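Local coordinates for protein 7beta-hydroxysteroid dehydrogenase (Collinsella aerofaciens, PDB 5FYD) that catalyses the NADPH-dependent reduction of the 7-oxo group of 7-oxolithocholate, a steroid bile acid, to yield ursodeoxycholate, at residues G15-V20 with E43-L48; A92-F97 with E109-V114; K165-V170 with V181-L186. One frame throughout, in Å; residues are numbered along the deposited sequence. Where two conformers were deposited one is given.

Contact 1 (G15-V20 with E43-L48); sequences GATEGV and EKLNVL
K44 lies along one flank of T17, and its aliphatic chain can be followed atom by atom across the threonine. K44 CB starts 4.0 Å from T17 CG2, and CG stays beside the same methyl. With CG anti to the backbone N (chi1 -163°) and the remaining torsions extended, K44 CD passes on to T17 CB at 3.8 Å. K44 CE then reaches the backbone, 3.8 Å from T17 O, and K44 NZ ends 4.0 Å from that same oxygen, a separation too long for a hydrogen bond. The side chain of K44 also runs close to that of R41, another NADP(+)-binding residue. Residues 15-20 belong to the glycine-rich loop of the Rossmann fold in short-chain dehydrogenases, G15-A-T-E-G19-V-G21, in which T17 to G21 bind NADP(+); helix 42-56 packs beside it. Within the loop E18 is the N-cap residue of the next helix, its OE2 accepting a hydrogen bond from G21 N. On the helix side, L45 meets T17 at about a right angle; its CD2 is pressed to 3.4 Å from T17 CG2, closer than carbons usually pack. The same L45 CD2 rests 3.9 Å from A16 CB. One turn further along, L48 brings CD2 to 3.3 Å from A16 O, while A16, L45 and L48 all touch M37 of strand 34-39.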
loop_
_atom_site.group_PDB
_atom_site.type_symbol
_atom_site.label_atom_id
_atom_site.label_comp_id
_atom_site.label_asym_id
_atom_site.label_seq_id
_atom_site.Cartn_x
_atom_site.Cartn_y
_atom_site.Cartn_z
ATOM N N GLY A 15 -8.584 9.899 13.045
ATOM C CA GLY A 15 -8.113 9.070 11.949
ATOM C C GLY A 15 -9.159 8.029 11.624
ATOM O O GLY A 15 -8.924 6.838 11.803
ATOM N N ALA A 16 -10.304 8.482 11.112
ATOM C CA ALA A 16 -11.524 7.685 11.124
ATOM C C ALA A 16 -11.875 6.936 9.844
ATOM O O ALA A 16 -12.805 6.144 9.869
ATOM C CB ALA A 16 -12.689 8.566 11.514
ATOM N N THR A 17 -11.192 7.189 8.735
ATOM C CA THR A 17 -11.665 6.638 7.452
ATOM C C THR A 17 -11.033 5.309 7.045
ATOM O O THR A 17 -11.680 4.504 6.390
ATOM C CB THR A 17 -11.539 7.656 6.328
ATOM O OG1 THR A 17 -10.286 8.336 6.435
ATOM C CG2 THR A 17 -12.670 8.668 6.465
ATOM N N GLU A 18 -9.777 5.094 7.395
ATOM C CA GLU A 18 -9.148 3.804 7.093
ATOM C C GLU A 18 -9.664 2.716 8.052
ATOM O O GLU A 18 -10.212 3.022 9.102
ATOM C CB GLU A 18 -7.603 3.880 7.084
ATOM C CG GLU A 18 -6.903 4.687 8.180
ATOM C CD GLU A 18 -7.506 4.498 9.550
ATOM O OE1 GLU A 18 -8.529 5.160 9.817
ATOM O OE2 GLU A 18 -6.990 3.679 10.343
ATOM N N GLY A 19 -9.499 1.464 7.632
ATOM C CA GLY A 19 -9.682 0.267 8.430
ATOM C C GLY A 19 -9.910 0.367 9.923
ATOM O O GLY A 19 -11.052 0.257 10.366
ATOM N N VAL A 20 -8.834 0.524 10.706
ATOM C CA VAL A 20 -8.953 0.504 12.169
ATOM C C VAL A 20 -9.786 1.689 12.683
ATOM O O VAL A 20 -10.611 1.531 13.575
ATOM C CB VAL A 20 -7.560 0.385 12.845
ATOM C CG1 VAL A 20 -7.601 0.690 14.325
ATOM C CG2 VAL A 20 -7.007 -1.028 12.618
ATOM N N GLU A 43 -14.888 14.035 2.119
ATOM C CA GLU A 43 -15.909 13.309 1.369
ATOM C C GLU A 43 -16.113 11.884 1.910
ATOM O O GLU A 43 -17.240 11.448 2.127
ATOM C CB GLU A 43 -15.585 13.331 -0.141
ATOM C CG GLU A 43 -14.391 12.488 -0.607
ATOM C CD GLU A 43 -13.027 12.853 0.004
ATOM O OE1 GLU A 43 -12.725 14.061 0.239
ATOM O OE2 GLU A 43 -12.238 11.915 0.236
ATOM N N LYS A 44 -15.012 11.195 2.183
ATOM C CA LYS A 44 -15.059 9.832 2.669
ATOM C C LYS A 44 -15.663 9.801 4.076
ATOM O O LYS A 44 -16.507 8.948 4.380
ATOM C CB LYS A 44 -13.658 9.258 2.648
ATOM C CG LYS A 44 -13.588 7.764 2.744
ATOM C CD LYS A 44 -12.150 7.303 2.554
ATOM C CE LYS A 44 -12.004 5.813 2.823
ATOM N NZ LYS A 44 -10.614 5.326 2.578
ATOM N N LEU A 45 -15.246 10.755 4.914
ATOM C CA LEU A 45 -15.821 10.921 6.265
ATOM C C LEU A 45 -17.336 11.159 6.203
ATOM O O LEU A 45 -18.084 10.602 6.989
ATOM C CB LEU A 45 -15.156 12.088 6.979
ATOM C CG LEU A 45 -13.705 11.967 7.460
ATOM C CD1 LEU A 45 -13.156 13.349 7.765
ATOM C CD2 LEU A 45 -13.635 11.096 8.705
ATOM N N ASN A 46 -17.773 12.012 5.279
ATOM C CA ASN A 46 -19.207 12.265 5.108
ATOM C C ASN A 46 -19.975 11.017 4.712
ATOM O O ASN A 46 -21.069 10.813 5.205
ATOM C CB ASN A 46 -19.462 13.379 4.082
ATOM C CG ASN A 46 -19.115 14.752 4.612
ATOM O OD1 ASN A 46 -19.254 15.021 5.803
ATOM N ND2 ASN A 46 -18.694 15.643 3.721
ATOM N N VAL A 47 -19.414 10.195 3.835
ATOM C CA VAL A 47 -20.057 8.946 3.449
ATOM C C VAL A 47 -20.167 8.035 4.682
ATOM O O VAL A 47 -21.244 7.541 4.990
ATOM C CB VAL A 47 -19.323 8.251 2.284
ATOM C CG1 VAL A 47 -19.848 6.835 2.072
ATOM C CG2 VAL A 47 -19.466 9.076 0.999
ATOM N N LEU A 48 -19.051 7.863 5.391
ATOM C CA LEU A 48 -19.023 7.042 6.592
ATOM C C LEU A 48 -20.007 7.546 7.658
ATOM O O LEU A 48 -20.705 6.756 8.290
ATOM C CB LEU A 48 -17.612 7.012 7.180
ATOM C CG LEU A 48 -17.400 6.179 8.460
ATOM C CD1 LEU A 48 -17.778 4.727 8.249
ATOM C CD2 LEU A 48 -15.938 6.298 8.884
#

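Contact 2 (A92-F97 with E109-V114); sequences ACLHSF and EAMINV
L94 packs against three residues of helix 105-132 with successive atoms of its side chain. L94 CB lies 3.8 Å from V114 CG2, its CG is 3.9 Å from M111 CG, and its CD2 tip lands on A110 CB at 3.8 Å. Having CG opposite the backbone N (chi1 -178°) carries the isobutyl group out toward the helix. The leucine and M111 run at about a right angle, so the thioether chain passes across the branch point and continues along the loop. M111 CG comes within 3.5 Å of L94 O, and beyond it M111 SD settles 3.7 Å from both H95 CA and S96 N. A bend at chi3 (-75°) turns the terminal methyl to S96 CB. V114 does its share with CG1, which sits over the backbone 3.7 Å from C93 CA and also nears A92 CB. No hydrogen bond links the two segments; shape and dispersion do the work here. Polar groups of the loop are held from outside: L94 O accepts a bond from N115 ND2, S96 N gives one to N153 OD1, and the ring of H95 stacks with Y156, inferred to be the catalytic proton acceptor. The loop follows strand 85-90 of the Rossmann sheet and lies between helix 105-132 and helix 154-173, with A92 against F67 of the NADP(+) site at one end and F97 against P192 of the second subunit at the other.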
loop_
_atom_site.group_PDB
_atom_site.type_symbol
_atom_site.label_atom_id
_atom_site.label_comp_id
_atom_site.label_asym_id
_atom_site.label_seq_id
_atom_site.Cartn_x
_atom_site.Cartn_y
_atom_site.Cartn_z
ATOM N N ALA A 92 -4.512 7.788 13.741
ATOM C CA ALA A 92 -3.784 8.242 12.565
ATOM C C ALA A 92 -2.310 7.945 12.687
ATOM O O ALA A 92 -1.758 7.982 13.786
ATOM C CB ALA A 92 -3.960 9.724 12.385
ATOM N N CYS A 93 -1.671 7.662 11.559
ATOM C CA CYS A 93 -0.235 7.469 11.535
ATOM C C CYS A 93 0.304 7.804 10.162
ATOM O O CYS A 93 -0.371 7.597 9.144
ATOM C CB CYS A 93 0.127 6.028 11.900
ATOM S SG CYS A 93 -0.161 4.868 10.554
ATOM N N LEU A 94 1.535 8.300 10.145
ATOM C CA LEU A 94 2.211 8.668 8.913
ATOM C C LEU A 94 3.594 8.067 8.953
ATOM O O LEU A 94 4.341 8.253 9.912
ATOM C CB LEU A 94 2.276 10.187 8.739
ATOM C CG LEU A 94 2.928 10.696 7.451
ATOM C CD1 LEU A 94 2.220 10.195 6.205
ATOM C CD2 LEU A 94 3.019 12.214 7.451
ATOM N N HIS A 95 3.932 7.352 7.891
ATOM C CA HIS A 95 5.285 6.834 7.731
ATOM C C HIS A 95 5.733 7.053 6.301
ATOM O O HIS A 95 4.940 7.387 5.425
ATOM C CB HIS A 95 5.391 5.368 8.172
ATOM C CG HIS A 95 4.251 4.497 7.731
ATOM N ND1 HIS A 95 4.174 3.956 6.465
ATOM C CD2 HIS A 95 3.165 4.039 8.403
ATOM C CE1 HIS A 95 3.086 3.207 6.372
ATOM N NE2 HIS A 95 2.451 3.249 7.530
ATOM N N SER A 96 7.024 6.917 6.088
ATOM C CA SER A 96 7.602 7.253 4.802
ATOM C C SER A 96 8.878 6.478 4.629
ATOM O O SER A 96 9.803 6.627 5.414
ATOM C CB SER A 96 7.880 8.747 4.740
ATOM O OG SER A 96 8.242 9.107 3.421
ATOM N N PHE A 97 8.918 5.649 3.592
ATOM C CA PHE A 97 10.067 4.824 3.316
ATOM C C PHE A 97 11.292 5.685 3.013
ATOM O O PHE A 97 11.200 6.682 2.304
ATOM C CB PHE A 97 9.788 3.876 2.137
ATOM C CG PHE A 97 11.019 3.191 1.615
ATOM C CD1 PHE A 97 11.567 2.111 2.292
ATOM C CD2 PHE A 97 11.639 3.635 0.452
ATOM C CE1 PHE A 97 12.722 1.484 1.829
ATOM C CE2 PHE A 97 12.787 3.003 -0.023
ATOM C CZ PHE A 97 13.328 1.935 0.668
ATOM N N GLU A 109 9.125 16.323 9.664
ATOM C CA GLU A 109 8.311 17.152 10.523
ATOM C C GLU A 109 6.842 16.762 10.408
ATOM O O GLU A 109 6.116 16.789 11.403
ATOM C CB GLU A 109 8.527 18.644 10.256
ATOM C CG GLU A 109 7.825 19.500 11.302
ATOM C CD GLU A 109 8.437 20.870 11.537
ATOM O OE1 GLU A 109 9.668 21.037 11.461
ATOM O OE2 GLU A 109 7.660 21.782 11.843
ATOM N N ALA A 110 6.408 16.397 9.203
ATOM C CA ALA A 110 5.047 15.914 9.001
ATOM C C ALA A 110 4.810 14.684 9.884
ATOM O O ALA A 110 3.784 14.573 10.538
ATOM C CB ALA A 110 4.786 15.576 7.541
ATOM N N MET A 111 5.776 13.774 9.898
ATOM C CA MET A 111 5.651 12.550 10.707
ATOM C C MET A 111 5.638 12.861 12.200
ATOM O O MET A 111 4.825 12.320 12.948
ATOM C CB MET A 111 6.732 11.544 10.359
ATOM C CG MET A 111 6.475 10.877 8.993
ATOM S SD MET A 111 7.646 9.571 8.587
ATOM C CE MET A 111 9.100 10.492 8.168
ATOM N N ILE A 112 6.548 13.719 12.642
ATOM C CA ILE A 112 6.499 14.186 14.024
ATOM C C ILE A 112 5.115 14.763 14.393
ATOM O O ILE A 112 4.571 14.517 15.493
ATOM C CB ILE A 112 7.599 15.233 14.281
ATOM C CG1 ILE A 112 8.936 14.535 14.425
ATOM C CG2 ILE A 112 7.269 16.082 15.518
ATOM C CD1 ILE A 112 10.121 15.480 14.337
ATOM N N ASN A 113 4.563 15.554 13.487
ATOM C CA ASN A 113 3.262 16.154 13.736
ATOM C C ASN A 113 2.158 15.114 13.891
ATOM O O ASN A 113 1.355 15.194 14.811
ATOM C CB ASN A 113 2.925 17.147 12.646
ATOM C CG ASN A 113 3.668 18.438 12.823
ATOM O OD1 ASN A 113 4.288 18.663 13.862
ATOM N ND2 ASN A 113 3.589 19.295 11.844
ATOM N N VAL A 114 2.138 14.132 13.012
ATOM C CA VAL A 114 1.089 13.099 13.091
ATOM C C VAL A 114 1.287 12.191 14.303
ATOM O O VAL A 114 0.347 11.957 15.080
ATOM C CB VAL A 114 1.010 12.233 11.794
ATOM C CG1 VAL A 114 -0.082 11.178 11.943
ATOM C CG2 VAL A 114 0.724 13.100 10.577
#

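Contact 3 (K165-V170 with V181-L186); sequences KMTEAV and VEVITL
T167 OG1 is gripped twice: it donates to I163 O, one turn earlier in its own helix, and accepts from N140 ND2 of the neighbouring strand 136-143. This pairing fixes the rotation of the side chain, OG1 opposite the carbonyl carbon at chi1 -54°, and leaves CG2 to face strand 179-186. There T167 CG2 lies among three groups, 3.5 Å from E182 O, 3.6 Å from V183 CB and 3.7 Å from V181 CG1. E168 takes a different route. Its CB points off the strand, yet E168 CG passes 3.8 Å from V183 CG1, where the two side chains cross obliquely. Further out, its carboxylate is held at both oxygens: K165 NZ forms a salt bridge to E168 OE1 at 2.8 Å on the syn side, 16° from the carboxylate plane, while OE2 is hydrogen-bonded with S230 OG. V170 adds a looser contact, its CG1 4.2 Å from V181 CG1. The segment axes approach to 7.3 Å at 149°, nearly antiparallel, as expected of the second half of a beta-alpha-beta unit, in which helix 154-173 connects the parallel strands 136-143 and 179-186. F119 and F123 of helix 105-132 also pack on T167. Methyls and methylenes thus fill the helix-strand interface, the buried hydroxyl spends its bonding capacity on the backbone and an asparagine, and the salt bridge probably favours the carboxylate form of E168.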
loop_
_atom_site.group_PDB
_atom_site.type_symbol
_atom_site.label_atom_id
_atom_site.label_comp_id
_atom_site.label_asym_id
_atom_site.label_seq_id
_atom_site.Cartn_x
_atom_site.Cartn_y
_atom_site.Cartn_z
ATOM N N LYS A 165 4.747 4.200 24.720
ATOM C CA LYS A 165 5.263 4.494 26.054
ATOM C C LYS A 165 4.500 5.615 26.770
ATOM O O LYS A 165 4.312 5.549 27.998
ATOM C CB LYS A 165 6.765 4.765 26.023
ATOM C CG LYS A 165 7.616 3.586 25.554
ATOM C CD LYS A 165 7.555 2.380 26.470
ATOM C CE LYS A 165 7.742 1.078 25.703
ATOM N NZ LYS A 165 7.411 -0.064 26.551
ATOM N N MET A 166 4.055 6.634 26.032
ATOM C CA MET A 166 3.237 7.678 26.633
ATOM C C MET A 166 1.936 7.083 27.148
ATOM O O MET A 166 1.491 7.398 28.241
ATOM C CB MET A 166 2.929 8.805 25.643
ATOM C CG MET A 166 2.266 10.015 26.316
ATOM S SD MET A 166 3.502 10.857 27.349
ATOM C CE MET A 166 2.488 11.793 28.469
ATOM N N THR A 167 1.295 6.233 26.334
ATOM C CA THR A 167 -0.010 5.679 26.710
ATOM C C THR A 167 0.130 4.673 27.845
ATOM O O THR A 167 -0.720 4.634 28.736
ATOM C CB THR A 167 -0.749 5.094 25.506
ATOM O OG1 THR A 167 -0.822 6.086 24.480
ATOM C CG2 THR A 167 -2.169 4.678 25.883
ATOM N N GLU A 168 1.208 3.894 27.841
ATOM C CA GLU A 168 1.476 2.962 28.944
ATOM C C GLU A 168 1.573 3.715 30.258
ATOM O O GLU A 168 0.985 3.307 31.249
ATOM C CB GLU A 168 2.747 2.146 28.707
ATOM C CG GLU A 168 2.614 1.094 27.605
ATOM C CD GLU A 168 3.867 0.268 27.393
ATOM O OE1 GLU A 168 4.991 0.778 27.572
ATOM O OE2 GLU A 168 3.751 -0.921 27.024
ATOM N N ALA A 169 2.299 4.829 30.240
ATOM C CA ALA A 169 2.472 5.661 31.440
ATOM C C ALA A 169 1.140 6.164 31.954
ATOM O O ALA A 169 0.827 5.992 33.139
ATOM C CB ALA A 169 3.391 6.819 31.140
ATOM N N VAL A 170 0.345 6.725 31.054
ATOM C CA VAL A 170 -0.958 7.301 31.404
ATOM C C VAL A 170 -1.948 6.217 31.840
ATOM O O VAL A 170 -2.740 6.437 32.768
ATOM C CB VAL A 170 -1.524 8.174 30.254
ATOM C CG1 VAL A 170 -2.945 8.643 30.539
ATOM C CG2 VAL A 170 -0.627 9.368 30.014
ATOM N N VAL A 181 -7.631 3.825 30.370
ATOM C CA VAL A 181 -6.733 4.080 29.267
ATOM C C VAL A 181 -6.019 2.798 28.906
ATOM O O VAL A 181 -5.644 2.028 29.778
ATOM C CB VAL A 181 -5.744 5.223 29.606
ATOM C CG1 VAL A 181 -4.663 5.415 28.528
ATOM C CG2 VAL A 181 -6.513 6.506 29.805
ATOM N N GLU A 182 -5.860 2.568 27.617
ATOM C CA GLU A 182 -5.201 1.385 27.075
ATOM C C GLU A 182 -4.464 1.759 25.806
ATOM O O GLU A 182 -4.906 2.631 25.064
ATOM C CB GLU A 182 -6.232 0.309 26.765
ATOM C CG GLU A 182 -5.683 -1.045 26.318
ATOM C CD GLU A 182 -6.763 -1.892 25.665
ATOM O OE1 GLU A 182 -7.932 -1.855 26.132
ATOM O OE2 GLU A 182 -6.452 -2.546 24.655
ATOM N N VAL A 183 -3.333 1.120 25.584
ATOM C CA VAL A 183 -2.728 1.095 24.252
ATOM C C VAL A 183 -2.836 -0.296 23.662
ATOM O O VAL A 183 -2.540 -1.294 24.328
ATOM C CB VAL A 183 -1.282 1.626 24.223
ATOM C CG1 VAL A 183 -0.377 0.999 25.282
ATOM C CG2 VAL A 183 -0.666 1.487 22.819
ATOM N N ILE A 184 -3.264 -0.355 22.405
ATOM C CA ILE A 184 -3.320 -1.607 21.662
ATOM C C ILE A 184 -2.282 -1.504 20.551
ATOM O O ILE A 184 -2.321 -0.572 19.749
ATOM C CB ILE A 184 -4.724 -1.937 21.122
ATOM C CG1 ILE A 184 -4.703 -3.311 20.422
ATOM C CG2 ILE A 184 -5.285 -0.878 20.170
ATOM C CD1 ILE A 184 -5.422 -4.391 21.159
ATOM N N THR A 185 -1.387 -2.482 20.500
ATOM C CA THR A 185 -0.290 -2.515 19.550
ATOM C C THR A 185 -0.616 -3.513 18.431
ATOM O O THR A 185 -0.830 -4.703 18.693
ATOM C CB THR A 185 1.017 -2.883 20.270
ATOM O OG1 THR A 185 1.362 -1.825 21.188
ATOM C CG2 THR A 185 2.127 -3.079 19.291
ATOM N N LEU A 186 -0.664 -3.018 17.194
ATOM C CA LEU A 186 -1.114 -3.811 16.052
ATOM C C LEU A 186 0.066 -4.340 15.279
ATOM O O LEU A 186 1.107 -3.705 15.215
ATOM C CB LEU A 186 -1.940 -2.959 15.116
ATOM C CG LEU A 186 -3.111 -2.209 15.755
ATOM C CD1 LEU A 186 -3.941 -1.527 14.672
ATOM C CD2 LEU A 186 -3.941 -3.126 16.620
#

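How the contacts relate
Along the chain, contact 1 comes first, closing the excursion through helix 19-30 and strand 34-39 and tying helix 42-56 to the cofactor loop. Contact 2 then closes a short connection, tying the loop after strand 85-90 to helix 105-132, and contact 3 closes the return that ties helix 154-173 to strand 179-186 of the same sheet. The three follow in series; none nests in or crosses another. Segment 15-20 touches a segment of each of the others, G15 CA lying 4.2 Å from A92 CB and V20 CG2 3.7 Å from L186 CD1, although contacts 1 and 3 lie on opposite sides of the chain's centre. Contacts 2 and 3 stay about 8 Å apart at their nearest atoms.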